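Local coordinates for L0028 (Mitochondria associated protein) (Escherichia coli, PDB 3GCG) that probably acts as a secreted bacterial effector that promotes nucleotide exchange on a host Rho-family GTPase, as in related members of the IpaB/EvcA family, at residues B[103-108]-B[133-138]; B[18-23]-B[139-144]. One frame throughout, in Å; residues are numbered along the deposited sequence.

Interaction 1 (B[103-108]-B[133-138]); sequences FLQSNK and KMIEQV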
# COMPACT_ATOMS: atom_id res chain seq x y z
N PHE B 103 -9.20 6.65 -0.48
CA PHE B 103 -9.94 7.84 -0.85
C PHE B 103 -10.38 8.58 0.42
O PHE B 103 -10.18 9.78 0.55
CB PHE B 103 -11.15 7.48 -1.69
CG PHE B 103 -12.16 8.58 -1.80
CD1 PHE B 103 -11.88 9.72 -2.54
CD2 PHE B 103 -13.37 8.49 -1.14
CE1 PHE B 103 -12.80 10.76 -2.63
CE2 PHE B 103 -14.31 9.53 -1.21
CZ PHE B 103 -14.02 10.66 -1.96
N LEU B 104 -10.97 7.84 1.36
CA LEU B 104 -11.45 8.45 2.61
C LEU B 104 -10.34 9.19 3.37
O LEU B 104 -10.58 10.25 3.95
CB LEU B 104 -12.05 7.38 3.53
CG LEU B 104 -13.29 6.62 3.03
CD1 LEU B 104 -13.62 5.47 3.98
CD2 LEU B 104 -14.46 7.60 2.90
N GLN B 105 -9.14 8.63 3.35
CA GLN B 105 -8.01 9.20 4.06
C GLN B 105 -7.78 10.69 3.79
O GLN B 105 -7.39 11.43 4.69
CB GLN B 105 -6.74 8.40 3.73
CG GLN B 105 -5.49 8.78 4.53
CD GLN B 105 -4.82 10.03 4.01
OE1 GLN B 105 -4.71 10.22 2.79
NE2 GLN B 105 -4.35 10.87 4.91
N SER B 106 -8.04 11.13 2.56
CA SER B 106 -7.84 12.53 2.21
C SER B 106 -9.14 13.26 1.85
O SER B 106 -9.12 14.29 1.17
CB SER B 106 -6.83 12.66 1.06
OG SER B 106 -7.23 11.92 -0.08
N ASN B 107 -10.26 12.73 2.32
CA ASN B 107 -11.57 13.32 2.07
C ASN B 107 -11.95 14.27 3.21
O ASN B 107 -11.85 13.91 4.38
CB ASN B 107 -12.60 12.19 1.92
CG ASN B 107 -14.01 12.70 1.71
OD1 ASN B 107 -14.76 12.91 2.66
ND2 ASN B 107 -14.38 12.91 0.45
N LYS B 108 -12.38 15.48 2.86
CA LYS B 108 -12.76 16.51 3.83
C LYS B 108 -13.90 16.10 4.75
O LYS B 108 -13.77 16.13 5.98
CB LYS B 108 -13.18 17.79 3.12
CG LYS B 108 -12.20 18.35 2.12
CD LYS B 108 -12.83 19.51 1.36
CE LYS B 108 -11.98 19.93 0.17
NZ LYS B 108 -12.62 21.02 -0.62
N LYS B 133 -9.06 3.38 12.00
CA LYS B 133 -10.15 2.53 12.45
C LYS B 133 -11.45 2.93 11.76
O LYS B 133 -12.22 2.08 11.34
CB LYS B 133 -10.33 2.62 13.96
CG LYS B 133 -9.28 1.83 14.74
CD LYS B 133 -9.74 1.60 16.17
CE LYS B 133 -8.82 0.62 16.90
NZ LYS B 133 -9.45 0.10 18.15
N MET B 134 -11.69 4.23 11.65
CA MET B 134 -12.89 4.73 11.00
C MET B 134 -12.83 4.46 9.50
O MET B 134 -13.85 4.24 8.87
CB MET B 134 -13.07 6.23 11.28
CG MET B 134 -13.62 6.52 12.67
SD MET B 134 -13.64 8.28 13.13
CE MET B 134 -15.07 8.89 12.15
N ILE B 135 -11.63 4.47 8.93
CA ILE B 135 -11.47 4.19 7.50
C ILE B 135 -11.89 2.75 7.22
O ILE B 135 -12.54 2.47 6.21
CB ILE B 135 -10.01 4.41 7.01
CG1 ILE B 135 -9.73 5.90 6.84
CG2 ILE B 135 -9.77 3.68 5.69
CD1 ILE B 135 -8.34 6.22 6.35
N GLU B 136 -11.52 1.84 8.11
CA GLU B 136 -11.89 0.44 7.92
C GLU B 136 -13.42 0.30 7.96
O GLU B 136 -14.02 -0.29 7.06
CB GLU B 136 -11.26 -0.43 9.02
CG GLU B 136 -11.64 -1.90 8.93
CD GLU B 136 -11.03 -2.61 7.71
OE1 GLU B 136 -11.65 -3.59 7.24
OE2 GLU B 136 -9.94 -2.19 7.25
N GLN B 137 -14.03 0.86 9.00
CA GLN B 137 -15.48 0.80 9.17
C GLN B 137 -16.31 1.40 8.04
O GLN B 137 -17.25 0.78 7.56
CB GLN B 137 -15.90 1.48 10.47
CG GLN B 137 -15.29 0.89 11.73
CD GLN B 137 -15.95 1.39 13.00
OE1 GLN B 137 -16.23 2.58 13.15
NE2 GLN B 137 -16.20 0.47 13.94
N VAL B 138 -15.96 2.62 7.63
CA VAL B 138 -16.70 3.31 6.58
C VAL B 138 -16.53 2.75 5.16
O VAL B 138 -17.48 2.76 4.37
CB VAL B 138 -16.36 4.82 6.60
CG1 VAL B 138 -17.25 5.57 5.63
CG2 VAL B 138 -16.56 5.37 8.00
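Leu104 and Ile135 carry most of this contact, a helix-helix packing inside the all-helical fold, where the short helix 99-105 meets the long helix 124-146. Their CA atoms lie 6.5 Å apart, close enough for branched aliphatic chains to fill the gap without any hydrogen bond passing between the segments. Leu104 points its CB at the partner helix, with CG beside its own backbone N and anti to the carbonyl carbon (chi1 -62°), and this sends the isobutyl group across to the facing helix. There Leu104 CD1 meets the branch point of Val138, one turn beyond Ile135, 3.8 Å from CB and with CG1 next, and the two side chains cross obliquely. A beta-branched valine suits the place because its methine CB is a carbon that the leucine methyl reaches directly. Ile135 has a different role: its long branch, CG1 to CD1, reaches Gln105, the residue next to Leu104. CD1 of Ile135 lies 3.8 Å from Gln105 CB, so it meets the aliphatic base of a polar residue. The Gln105 chain bends at chi2 and carries its amide away from helix 124-146, and OE1 accepts a hydrogen bond from a basic side chain on the chain of another protein. Phe110 of helix 108-118 packs on Ile135 and Val138, while Leu23 of helix 20-32 packs on Leu104. Leu104 CD1 also rests 3.9 Å from the carbonyl oxygen of Ile135, which receives a hydrogen bond from Ser139 OG.

Interaction 2 (B[18-23]-B[139-144]); sequences INHGKL and SQEIFE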
# COMPACT_ATOMS: atom_id res chain seq x y z
N ILE B 18 -22.62 9.21 9.40
CA ILE B 18 -22.10 9.79 8.18
C ILE B 18 -22.99 9.35 7.03
O ILE B 18 -23.56 8.27 7.06
CB ILE B 18 -20.63 9.34 7.96
CG1 ILE B 18 -19.95 10.27 6.97
CG2 ILE B 18 -20.59 7.90 7.49
CD1 ILE B 18 -18.45 10.10 6.90
N ASN B 19 -23.13 10.21 6.03
CA ASN B 19 -23.97 9.92 4.86
C ASN B 19 -23.15 9.16 3.82
O ASN B 19 -22.53 9.76 2.94
CB ASN B 19 -24.49 11.22 4.26
CG ASN B 19 -25.46 10.99 3.12
OD1 ASN B 19 -25.33 10.03 2.37
ND2 ASN B 19 -26.44 11.89 2.97
N HIS B 20 -23.16 7.83 3.91
CA HIS B 20 -22.42 6.97 2.99
C HIS B 20 -22.75 7.29 1.53
O HIS B 20 -21.90 7.14 0.64
CB HIS B 20 -22.74 5.51 3.30
CG HIS B 20 -22.46 5.14 4.72
ND1 HIS B 20 -21.20 4.86 5.18
CD2 HIS B 20 -23.28 5.09 5.80
CE1 HIS B 20 -21.24 4.65 6.48
NE2 HIS B 20 -22.49 4.79 6.88
N GLY B 21 -23.98 7.73 1.29
CA GLY B 21 -24.39 8.08 -0.05
C GLY B 21 -23.63 9.28 -0.59
O GLY B 21 -23.22 9.28 -1.75
N LYS B 22 -23.45 10.31 0.24
CA LYS B 22 -22.71 11.50 -0.18
C LYS B 22 -21.26 11.14 -0.40
O LYS B 22 -20.62 11.64 -1.31
CB LYS B 22 -22.80 12.62 0.86
CG LYS B 22 -24.12 13.40 0.82
CD LYS B 22 -24.13 14.58 1.77
CE LYS B 22 -25.40 15.41 1.56
NZ LYS B 22 -25.48 16.62 2.43
N LEU B 23 -20.73 10.27 0.46
CA LEU B 23 -19.35 9.85 0.33
C LEU B 23 -19.16 9.17 -1.02
O LEU B 23 -18.24 9.51 -1.77
CB LEU B 23 -18.96 8.89 1.45
CG LEU B 23 -18.53 9.58 2.75
CD1 LEU B 23 -18.39 8.57 3.87
CD2 LEU B 23 -17.20 10.30 2.50
N SER B 139 -15.34 2.27 4.83
CA SER B 139 -15.15 1.72 3.49
C SER B 139 -15.92 0.41 3.38
O SER B 139 -16.48 0.10 2.33
CB SER B 139 -13.66 1.49 3.17
OG SER B 139 -13.08 0.59 4.08
N GLN B 140 -15.97 -0.36 4.46
CA GLN B 140 -16.71 -1.61 4.42
C GLN B 140 -18.18 -1.28 4.17
O GLN B 140 -18.86 -1.96 3.40
CB GLN B 140 -16.59 -2.38 5.74
CG GLN B 140 -17.42 -3.65 5.75
CD GLN B 140 -17.35 -4.39 7.07
OE1 GLN B 140 -16.28 -4.82 7.50
NE2 GLN B 140 -18.50 -4.54 7.72
N GLU B 141 -18.65 -0.23 4.84
CA GLU B 141 -20.03 0.20 4.68
C GLU B 141 -20.25 0.71 3.25
O GLU B 141 -21.29 0.44 2.65
CB GLU B 141 -20.36 1.29 5.72
CG GLU B 141 -20.13 0.82 7.16
CD GLU B 141 -20.47 1.86 8.23
OE1 GLU B 141 -19.94 3.00 8.16
OE2 GLU B 141 -21.25 1.55 9.15
N ILE B 142 -19.27 1.41 2.70
CA ILE B 142 -19.37 1.93 1.34
C ILE B 142 -19.34 0.81 0.32
O ILE B 142 -20.01 0.88 -0.71
CB ILE B 142 -18.24 2.92 1.03
CG1 ILE B 142 -18.52 4.25 1.74
CG2 ILE B 142 -18.11 3.14 -0.47
CD1 ILE B 142 -17.50 5.33 1.47
N PHE B 143 -18.55 -0.21 0.62
CA PHE B 143 -18.42 -1.36 -0.27
C PHE B 143 -19.74 -2.14 -0.35
O PHE B 143 -20.22 -2.45 -1.44
CB PHE B 143 -17.32 -2.29 0.24
CG PHE B 143 -17.25 -3.59 -0.50
CD1 PHE B 143 -16.76 -3.64 -1.81
CD2 PHE B 143 -17.68 -4.77 0.09
CE1 PHE B 143 -16.70 -4.84 -2.51
CE2 PHE B 143 -17.64 -5.99 -0.60
CZ PHE B 143 -17.14 -6.02 -1.91
N GLU B 144 -20.30 -2.46 0.81
CA GLU B 144 -21.54 -3.23 0.87
C GLU B 144 -22.78 -2.55 0.30
O GLU B 144 -23.75 -3.23 -0.03
CB GLU B 144 -21.80 -3.68 2.31
CG GLU B 144 -20.66 -4.48 2.90
CD GLU B 144 -20.96 -5.02 4.27
OE1 GLU B 144 -21.57 -4.29 5.09
OE2 GLU B 144 -20.57 -6.18 4.54
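The backbones approach most closely at His20 and Ile142, whose CA atoms are 6.1 Å apart, where the first turn of helix 20-32 comes up to helix 124-146. His20 has the most surface buried here. With CG anti to its carbonyl carbon (chi1 -55°), the imidazole reaches over to Glu141, meeting its aliphatic base: Glu141 CB is 3.6 Å from His20 CE1. The glutamate chain runs on extended and brings the carboxylate to the ring edge; the two planes are 84° apart. No hydrogen bond results, for His20 NE2 and Glu141 OE1, 3.4 Å apart, meet at a poor angle, and the still closer approach at CE1 is too short to be trusted. Contacts, not a hydrogen bond across the segments, hold the ring, although the nearby carboxylate may favour a protonated imidazole. ND1 is a buried polar atom without a modelled partner. Ile18 CG2 sits over one ring face, 3.4 Å above the plane but offset toward the rim. Deeper in, Leu23 and Ile142 cross at about a right angle, Ile142 CD1 lying 3.8 Å from Leu23 CB; the CG1-CD1 arm of Ile142 supplies the length to bridge the two helices. Just before the helix, Asn19 is its N-cap: OD1 accepts from Lys22 N at 2.9 Å, the donor standing well above the carbonyl plane. Tyr109 of helix 108-118 bonds through its hydroxyl to Asn19 N. The N-capped first turn of helix 20-32 thus packs against helix 124-146, a helix-helix contact within the all-helical fold.

Overall arrangement
Both interactions use helix 124-146, on adjoining turns, and their centres lie 10 Å apart. Interaction 1 joins it to helix 99-105, and interaction 2 to helix 20-32, closing a much longer loop of chain within which interaction 1 is nested. Both are buried, yet they differ in chemistry: 103-108 with 133-138 relies on aliphatic groups and sends its one polar end to another protein chain, whereas 18-23 with 139-144 mixes an aliphatic pair with an imidazole beside the carboxylate of Glu141, a partly exposed residue. Leu23 links the two, its CD1 lying 3.7 Å from Val138 CG1 and its CD2 3.9 Å from Leu104 CD2, so three helices share one continuous hydrophobic core.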